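Local coordinates for vesicular integral-membrane protein VIP36 (Canis lupus familiaris, PDB 2DUR) that serves as a calcium-dependent lectin of the early secretory pathway, binding high-mannose glycans and helping to transport and sort the glycoproteins that carry them, at residues 70-75 against 156-161; 127-132 against 189-194; 26-31 against 91-96. One frame throughout, in Å; residues are numbered along the deposited sequence.

Interaction 1: residues 70-75 against 156-161; sequences FKVHGT and ADFRNR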
# COMPACT_ATOMS: atom_id res chain seq x y z
N PHE A 70 8.60 5.45 -2.79
CA PHE A 70 9.12 4.57 -1.73
C PHE A 70 10.54 4.18 -2.06
O PHE A 70 11.03 4.40 -3.17
CB PHE A 70 8.22 3.32 -1.62
CG PHE A 70 8.32 2.40 -2.81
CD1 PHE A 70 7.52 2.64 -3.94
CD2 PHE A 70 9.21 1.32 -2.83
CE1 PHE A 70 7.63 1.80 -5.08
CE2 PHE A 70 9.31 0.46 -3.95
CZ PHE A 70 8.51 0.72 -5.10
N LYS A 71 11.24 3.60 -1.09
CA LYS A 71 12.55 3.05 -1.37
C LYS A 71 12.77 1.82 -0.50
O LYS A 71 12.67 1.92 0.72
CB LYS A 71 13.66 4.08 -1.10
CG LYS A 71 14.95 3.69 -1.73
CD LYS A 71 16.04 4.72 -1.44
CE LYS A 71 17.40 4.16 -1.84
NZ LYS A 71 17.59 4.04 -3.33
N VAL A 72 13.02 0.69 -1.14
CA VAL A 72 13.38 -0.53 -0.42
C VAL A 72 14.83 -0.83 -0.74
O VAL A 72 15.22 -1.02 -1.90
CB VAL A 72 12.48 -1.73 -0.80
CG1 VAL A 72 12.93 -2.98 -0.04
CG2 VAL A 72 11.02 -1.36 -0.50
N HIS A 73 15.65 -0.88 0.31
CA HIS A 73 17.08 -1.03 0.10
C HIS A 73 17.75 -1.60 1.33
O HIS A 73 17.33 -1.33 2.43
CB HIS A 73 17.69 0.33 -0.28
CG HIS A 73 17.46 1.41 0.73
ND1 HIS A 73 18.49 1.98 1.45
CD2 HIS A 73 16.32 2.02 1.17
CE1 HIS A 73 18.00 2.91 2.25
NE2 HIS A 73 16.69 2.96 2.10
N GLY A 74 18.79 -2.39 1.13
CA GLY A 74 19.54 -2.91 2.27
C GLY A 74 20.76 -3.66 1.82
O GLY A 74 21.06 -3.74 0.63
N THR A 75 21.46 -4.24 2.79
CA THR A 75 22.77 -4.82 2.52
C THR A 75 22.84 -6.34 2.59
O THR A 75 23.92 -6.92 2.43
CB THR A 75 23.83 -4.22 3.45
OG1 THR A 75 23.49 -4.53 4.80
CG2 THR A 75 23.92 -2.70 3.27
N ALA A 156 8.07 -7.38 -10.01
CA ALA A 156 8.55 -5.99 -10.11
C ALA A 156 9.92 -5.81 -9.46
O ALA A 156 10.12 -6.20 -8.31
CB ALA A 156 7.54 -5.00 -9.50
N ASP A 157 10.87 -5.24 -10.20
CA ASP A 157 12.25 -5.14 -9.73
C ASP A 157 12.43 -3.78 -9.07
O ASP A 157 12.87 -2.81 -9.71
CB ASP A 157 13.21 -5.33 -10.92
CG ASP A 157 14.68 -5.28 -10.52
OD1 ASP A 157 15.00 -5.26 -9.31
OD2 ASP A 157 15.54 -5.27 -11.44
N PHE A 158 12.05 -3.68 -7.79
CA PHE A 158 12.06 -2.38 -7.13
C PHE A 158 13.12 -2.20 -6.05
O PHE A 158 13.24 -1.11 -5.49
CB PHE A 158 10.68 -1.98 -6.60
CG PHE A 158 10.10 -2.96 -5.61
CD1 PHE A 158 9.07 -3.80 -5.99
CD2 PHE A 158 10.56 -2.99 -4.29
CE1 PHE A 158 8.51 -4.71 -5.06
CE2 PHE A 158 10.00 -3.87 -3.36
CZ PHE A 158 8.99 -4.72 -3.74
N ARG A 159 13.90 -3.24 -5.76
CA ARG A 159 14.83 -3.17 -4.65
C ARG A 159 16.21 -2.68 -5.08
O ARG A 159 16.73 -3.09 -6.13
CB ARG A 159 14.95 -4.54 -4.01
CG ARG A 159 15.52 -4.49 -2.67
CD ARG A 159 15.36 -5.83 -1.97
NE ARG A 159 16.37 -5.89 -0.93
CZ ARG A 159 17.65 -6.15 -1.13
NH1 ARG A 159 18.10 -6.42 -2.36
NH2 ARG A 159 18.48 -6.14 -0.11
N ASN A 160 16.79 -1.80 -4.27
CA ASN A 160 18.19 -1.40 -4.44
C ASN A 160 18.44 -0.78 -5.81
O ASN A 160 19.48 -1.05 -6.44
CB ASN A 160 19.13 -2.61 -4.26
CG ASN A 160 19.47 -2.88 -2.79
OD1 ASN A 160 19.20 -2.07 -1.91
ND2 ASN A 160 20.10 -4.02 -2.52
N ARG A 161 17.50 0.05 -6.26
CA ARG A 161 17.67 0.76 -7.53
C ARG A 161 18.48 2.05 -7.36
O ARG A 161 18.46 2.68 -6.31
CB ARG A 161 16.30 1.06 -8.16
CG ARG A 161 15.39 -0.17 -8.32
CD ARG A 161 16.03 -1.30 -9.13
NE ARG A 161 16.43 -0.85 -10.47
CZ ARG A 161 15.71 -1.00 -11.58
NH1 ARG A 161 14.52 -1.62 -11.57
NH2 ARG A 161 16.17 -0.54 -12.74
O HOH W 1 15.83 1.39 -4.51
O HOH W 2 17.75 5.79 -5.14
O HOH W 3 12.98 0.89 -4.03

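Interaction 2: residues 127-132 against 189-194; sequences PYISVM and KNCIDI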
# COMPACT_ATOMS: atom_id res chain seq x y z
N PRO A 127 10.99 -9.60 -6.54
CA PRO A 127 9.84 -9.17 -5.74
C PRO A 127 8.51 -9.23 -6.48
O PRO A 127 8.47 -9.16 -7.71
CB PRO A 127 10.16 -7.73 -5.38
CG PRO A 127 11.68 -7.66 -5.49
CD PRO A 127 11.97 -8.51 -6.68
N TYR A 128 7.42 -9.36 -5.73
CA TYR A 128 6.11 -9.59 -6.35
C TYR A 128 5.11 -8.63 -5.70
O TYR A 128 4.98 -8.59 -4.46
CB TYR A 128 5.69 -11.08 -6.18
CG TYR A 128 4.52 -11.46 -7.04
CD1 TYR A 128 4.69 -11.85 -8.37
CD2 TYR A 128 3.21 -11.41 -6.54
CE1 TYR A 128 3.61 -12.19 -9.16
CE2 TYR A 128 2.11 -11.74 -7.34
CZ TYR A 128 2.33 -12.13 -8.64
OH TYR A 128 1.26 -12.45 -9.46
N ILE A 129 4.42 -7.87 -6.54
CA ILE A 129 3.44 -6.91 -6.08
C ILE A 129 2.07 -7.52 -6.34
O ILE A 129 1.77 -7.94 -7.44
CB ILE A 129 3.52 -5.56 -6.88
CG1 ILE A 129 4.88 -4.90 -6.63
CG2 ILE A 129 2.37 -4.62 -6.51
CD1 ILE A 129 5.06 -3.59 -7.41
N SER A 130 1.23 -7.56 -5.32
CA SER A 130 -0.10 -8.16 -5.50
C SER A 130 -1.16 -7.37 -4.75
O SER A 130 -0.84 -6.52 -3.93
CB SER A 130 -0.10 -9.64 -5.08
OG SER A 130 0.15 -9.78 -3.69
N VAL A 131 -2.43 -7.60 -5.08
CA VAL A 131 -3.51 -6.96 -4.35
C VAL A 131 -4.39 -8.03 -3.68
O VAL A 131 -4.50 -9.14 -4.17
CB VAL A 131 -4.37 -6.05 -5.26
CG1 VAL A 131 -3.58 -4.79 -5.63
CG2 VAL A 131 -4.85 -6.82 -6.52
N MET A 132 -5.02 -7.64 -2.58
CA MET A 132 -5.92 -8.50 -1.82
C MET A 132 -7.07 -7.64 -1.33
O MET A 132 -6.86 -6.52 -0.88
CB MET A 132 -5.15 -9.13 -0.64
CG MET A 132 -6.04 -9.97 0.28
SD MET A 132 -4.94 -10.76 1.48
CE MET A 132 -6.17 -11.55 2.52
N LYS A 189 4.20 1.96 -15.81
CA LYS A 189 4.09 0.68 -16.50
C LYS A 189 3.04 -0.17 -15.79
O LYS A 189 3.02 -0.22 -14.57
CB LYS A 189 5.45 -0.03 -16.44
CG LYS A 189 5.48 -1.43 -17.03
CD LYS A 189 6.73 -2.17 -16.60
CE LYS A 189 6.99 -3.44 -17.42
NZ LYS A 189 5.79 -3.98 -18.15
N ASN A 190 2.19 -0.85 -16.54
CA ASN A 190 1.13 -1.58 -15.87
C ASN A 190 1.64 -2.76 -15.06
O ASN A 190 2.62 -3.42 -15.42
CB ASN A 190 0.02 -2.03 -16.82
CG ASN A 190 -1.17 -2.61 -16.06
OD1 ASN A 190 -1.48 -3.80 -16.21
ND2 ASN A 190 -1.78 -1.81 -15.17
N CYS A 191 0.96 -3.01 -13.95
CA CYS A 191 1.26 -4.15 -13.10
C CYS A 191 -0.03 -4.97 -12.93
O CYS A 191 -0.08 -6.15 -13.28
CB CYS A 191 1.83 -3.68 -11.76
SG CYS A 191 2.08 -5.01 -10.56
N ILE A 192 -1.07 -4.30 -12.46
CA ILE A 192 -2.37 -4.89 -12.20
C ILE A 192 -3.43 -3.98 -12.82
O ILE A 192 -3.33 -2.74 -12.72
CB ILE A 192 -2.61 -4.99 -10.68
CG1 ILE A 192 -1.62 -5.96 -10.04
CG2 ILE A 192 -4.10 -5.32 -10.38
CD1 ILE A 192 -1.44 -5.67 -8.52
N ASP A 193 -4.43 -4.57 -13.47
CA ASP A 193 -5.56 -3.79 -13.94
C ASP A 193 -6.77 -4.72 -13.95
O ASP A 193 -6.92 -5.58 -14.82
CB ASP A 193 -5.29 -3.22 -15.34
CG ASP A 193 -6.19 -2.06 -15.73
OD1 ASP A 193 -6.96 -1.51 -14.91
OD2 ASP A 193 -6.07 -1.66 -16.92
N ILE A 194 -7.61 -4.54 -12.94
CA ILE A 194 -8.77 -5.42 -12.75
C ILE A 194 -10.03 -4.62 -12.49
O ILE A 194 -9.96 -3.44 -12.11
CB ILE A 194 -8.55 -6.42 -11.59
CG1 ILE A 194 -8.33 -5.69 -10.27
CG2 ILE A 194 -7.35 -7.35 -11.91
CD1 ILE A 194 -8.23 -6.61 -9.05

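Interaction 3: residues 26-31 against 91-96; sequences LWDFQG and RDRLVP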
# COMPACT_ATOMS: atom_id res chain seq x y z
N LEU A 26 -0.71 15.05 10.12
CA LEU A 26 -1.77 14.42 9.33
C LEU A 26 -1.71 12.88 9.39
O LEU A 26 -2.62 12.21 8.88
CB LEU A 26 -1.69 14.89 7.87
CG LEU A 26 -2.05 16.38 7.63
CD1 LEU A 26 -1.51 16.82 6.27
CD2 LEU A 26 -3.55 16.64 7.78
N TRP A 27 -0.65 12.35 9.99
CA TRP A 27 -0.43 10.90 10.08
C TRP A 27 0.04 10.53 11.47
O TRP A 27 0.73 11.34 12.12
CB TRP A 27 0.66 10.48 9.10
CG TRP A 27 0.33 10.78 7.65
CD1 TRP A 27 0.40 12.00 7.03
CD2 TRP A 27 -0.13 9.84 6.66
NE1 TRP A 27 0.01 11.88 5.72
CE2 TRP A 27 -0.32 10.58 5.46
CE3 TRP A 27 -0.40 8.46 6.66
CZ2 TRP A 27 -0.79 9.98 4.28
CZ3 TRP A 27 -0.85 7.86 5.47
CH2 TRP A 27 -1.04 8.63 4.30
N ASP A 28 -0.34 9.34 11.92
CA ASP A 28 0.19 8.72 13.14
C ASP A 28 1.35 7.82 12.73
O ASP A 28 1.26 7.10 11.73
CB ASP A 28 -0.87 7.88 13.84
CG ASP A 28 -1.96 8.72 14.48
OD1 ASP A 28 -1.62 9.60 15.27
OD2 ASP A 28 -3.15 8.47 14.23
N PHE A 29 2.43 7.87 13.49
CA PHE A 29 3.65 7.11 13.21
C PHE A 29 3.75 6.02 14.28
O PHE A 29 3.79 6.32 15.47
CB PHE A 29 4.86 8.05 13.22
CG PHE A 29 4.72 9.18 12.22
CD1 PHE A 29 4.16 10.39 12.60
CD2 PHE A 29 5.08 8.97 10.89
CE1 PHE A 29 3.99 11.41 11.66
CE2 PHE A 29 4.92 9.98 9.95
CZ PHE A 29 4.37 11.20 10.35
N GLN A 30 3.73 4.76 13.85
CA GLN A 30 3.52 3.63 14.79
C GLN A 30 4.61 2.58 14.65
O GLN A 30 5.23 2.42 13.60
CB GLN A 30 2.13 2.98 14.55
CG GLN A 30 1.77 1.83 15.52
CD GLN A 30 2.43 0.51 15.14
OE1 GLN A 30 2.73 0.28 13.97
NE2 GLN A 30 2.66 -0.35 16.13
N GLY A 31 4.88 1.86 15.74
CA GLY A 31 5.86 0.77 15.64
C GLY A 31 7.28 1.27 15.40
O GLY A 31 7.65 2.36 15.84
N ARG A 91 -10.69 -0.36 6.84
CA ARG A 91 -11.62 0.09 7.88
C ARG A 91 -10.90 0.54 9.13
O ARG A 91 -11.24 1.58 9.73
CB ARG A 91 -12.56 -1.05 8.23
CG ARG A 91 -13.72 -0.59 9.10
CD ARG A 91 -14.47 -1.82 9.61
NE ARG A 91 -13.68 -2.54 10.61
CZ ARG A 91 -14.06 -3.68 11.18
NH1 ARG A 91 -15.20 -4.29 10.84
NH2 ARG A 91 -13.27 -4.23 12.10
N ASP A 92 -9.93 -0.27 9.55
CA ASP A 92 -9.22 -0.06 10.80
C ASP A 92 -7.84 0.53 10.51
O ASP A 92 -7.31 0.41 9.40
CB ASP A 92 -9.10 -1.38 11.57
CG ASP A 92 -10.46 -1.95 11.98
OD1 ASP A 92 -11.45 -1.18 12.03
OD2 ASP A 92 -10.57 -3.16 12.23
N ARG A 93 -7.29 1.19 11.52
CA ARG A 93 -5.98 1.79 11.41
C ARG A 93 -5.22 1.48 12.70
O ARG A 93 -5.83 1.11 13.72
CB ARG A 93 -6.12 3.31 11.27
CG ARG A 93 -6.85 3.95 12.41
CD ARG A 93 -7.37 5.36 12.11
NE ARG A 93 -6.31 6.26 11.65
CZ ARG A 93 -5.47 6.89 12.48
NH1 ARG A 93 -5.57 6.70 13.79
NH2 ARG A 93 -4.54 7.70 12.00
N LEU A 94 -3.91 1.62 12.61
CA LEU A 94 -2.96 1.57 13.75
C LEU A 94 -2.66 0.19 14.36
O LEU A 94 -1.75 0.09 15.20
CB LEU A 94 -3.31 2.62 14.82
CG LEU A 94 -2.87 4.07 14.51
CD1 LEU A 94 -3.56 5.07 15.43
CD2 LEU A 94 -1.34 4.23 14.56
N VAL A 95 -3.36 -0.85 13.91
CA VAL A 95 -3.26 -2.16 14.58
C VAL A 95 -2.11 -2.93 13.96
O VAL A 95 -2.15 -3.24 12.75
CB VAL A 95 -4.57 -3.00 14.52
CG1 VAL A 95 -4.47 -4.21 15.47
CG2 VAL A 95 -5.81 -2.16 14.85
N PRO A 96 -1.07 -3.22 14.75
CA PRO A 96 0.07 -3.96 14.22
C PRO A 96 -0.29 -5.44 14.07
O PRO A 96 -1.30 -5.91 14.63
CB PRO A 96 1.15 -3.76 15.29
CG PRO A 96 0.41 -3.54 16.53
CD PRO A 96 -0.89 -2.89 16.19

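Interaction 1: residues 70-75 against 156-161
The carbonyl oxygen of V72 accepts the backbone N-H of N160, with N160 N to V72 O 2.9 Å and a nearly straight bond (167° at the hydrogen); the CA-H of R159 also leans on this oxygen. Just beyond, the amide of N160 reads the backbone of G74: N160 OD1 accepts from G74 N at 3.1 Å, while ND2 gives a weak bond to G74 O. The loop thus runs beside the C-terminal end of strand 64-73, held through V72 O and the backbone of G74. On the buried side, F70 turns the edge of its ring, CE2 foremost, to the face of F158 in an offset edge-to-face pair with centroids 5.6 Å apart and planes at 80°. With CG between the backbone N and the carbonyl carbon (chi1 59°), the F158 ring is also met by V72, whose CG2 lies 3.9 Å from F158 CE2. One water bridges V72 N and F158 O. R159 crosses V72 at about a right angle, CG against CG1, and its NE goes on to a salt bridge with D216. Leading from one sheet to the other, the loop packs F158 against F70 of one and L113 of the other in the legume-lectin-like beta sandwich, the F158 side chain about 10 Å from the bound calcium.

Interaction 2: residues 127-132 against 189-194
V131 and I192 point at each other tip to tip across the interior of the beta sandwich, the jelly-roll-like fold of L-type lectins. Strand 128-132 belongs to the seven-stranded sheet and strand 192-194 to the eight-stranded one; their axes approach to 9.0 Å and run within 23° of parallel, so the layers meet through apolar packing. The delta methyl of I192 does most of the touching. With CG1 anti to the carbonyl carbon (chi1 -65°) and the chain extended beyond it, I192 CD1 rises towards the facing strand and ends 3.7 Å from V131 CG1. The same methyl, I192 CD1, lies 4.1 Å from S130 CA, against the backbone, because the CB of S130 turns to the other side of its strand. I194 CD1 touches the other branch of the valine, 4.2 Å from V131 CG2. At the other end I129 faces the sulfur of C191, which is tied to C154 in a disulfide and so links strand 152-155 to the opposite sheet beside this packing. C191 and I192 both lie opposite V178 in a classic beta bulge, which lets two consecutive residues direct their side chains inward. V178 itself touches both V131 and I192. On the sulfur, C191 SG, the two nearest atoms of the isoleucine are I129 CB, at 4.0 Å, and I129 CG2, at 4.1 Å.

Interaction 3: residues 26-31 against 91-96
OD2 of D28 takes two N-H groups from the guanidinium of R93, NH2 at 2.7 Å and NH1 at 3.0 Å, in a salt bridge where the arginine comes end-on and both its terminal nitrogens converge on one oxygen. The oxygen lies in the guanidinium plane, at its edge, but the carboxylate is turned 65° against that plane. NH2 meets OD2 on its anti side, 24° out of the carboxylate plane, and NH1 nearly along the C-O axis. The bend of the arginine at chi3 (-55°) helps bring the group across to the strand, and NH2 also makes a weak hydrogen bond to N55 O on the neighbouring strand. L94 packs beside the pair: L94 CD1 comes 3.6 Å from D28 OD2, and L94 CD2 sits 3.7 Å from both D28 CB and Q30 CB, covering the aliphatic parts of the two side chains. Q30 has its own polar partner outside the contact, for OE1 is hydrogen-bonded to the hydroxyl of S52. Q30 NE2 approaches the P96 ring, 3.8 Å from P96 CB, in packing alone. W54 lies against both R93 and L94. The salt bridge, with a leucine beside it, joins the loop after strand 84-90 to edge strand 27-31 of the seven-stranded sheet in this legume-lectin-like beta sandwich.

How the interactions relate
The three contacts differ in depth and in chemistry. Interaction 2 is the buried one, apolar packing between the two sheets, while interaction 3 lies on the surface and combines an ion pair with leucine packing; interaction 1 is partly buried and combines a buried aromatic pair with backbone, asparagine and water-mediated hydrogen bonds. Interactions 1 and 2 touch: A156 N probably donates to P127 O, at 2.9 Å, and F158 packs on P127 and I129, so the loop 156-161 extends the same interior. Interaction 3 lies across the chain's centre from interaction 2, with centres about 24 Å apart, yet both reach the seven-stranded sheet, through its edge strand 27-31 and through strand 128-135 respectively.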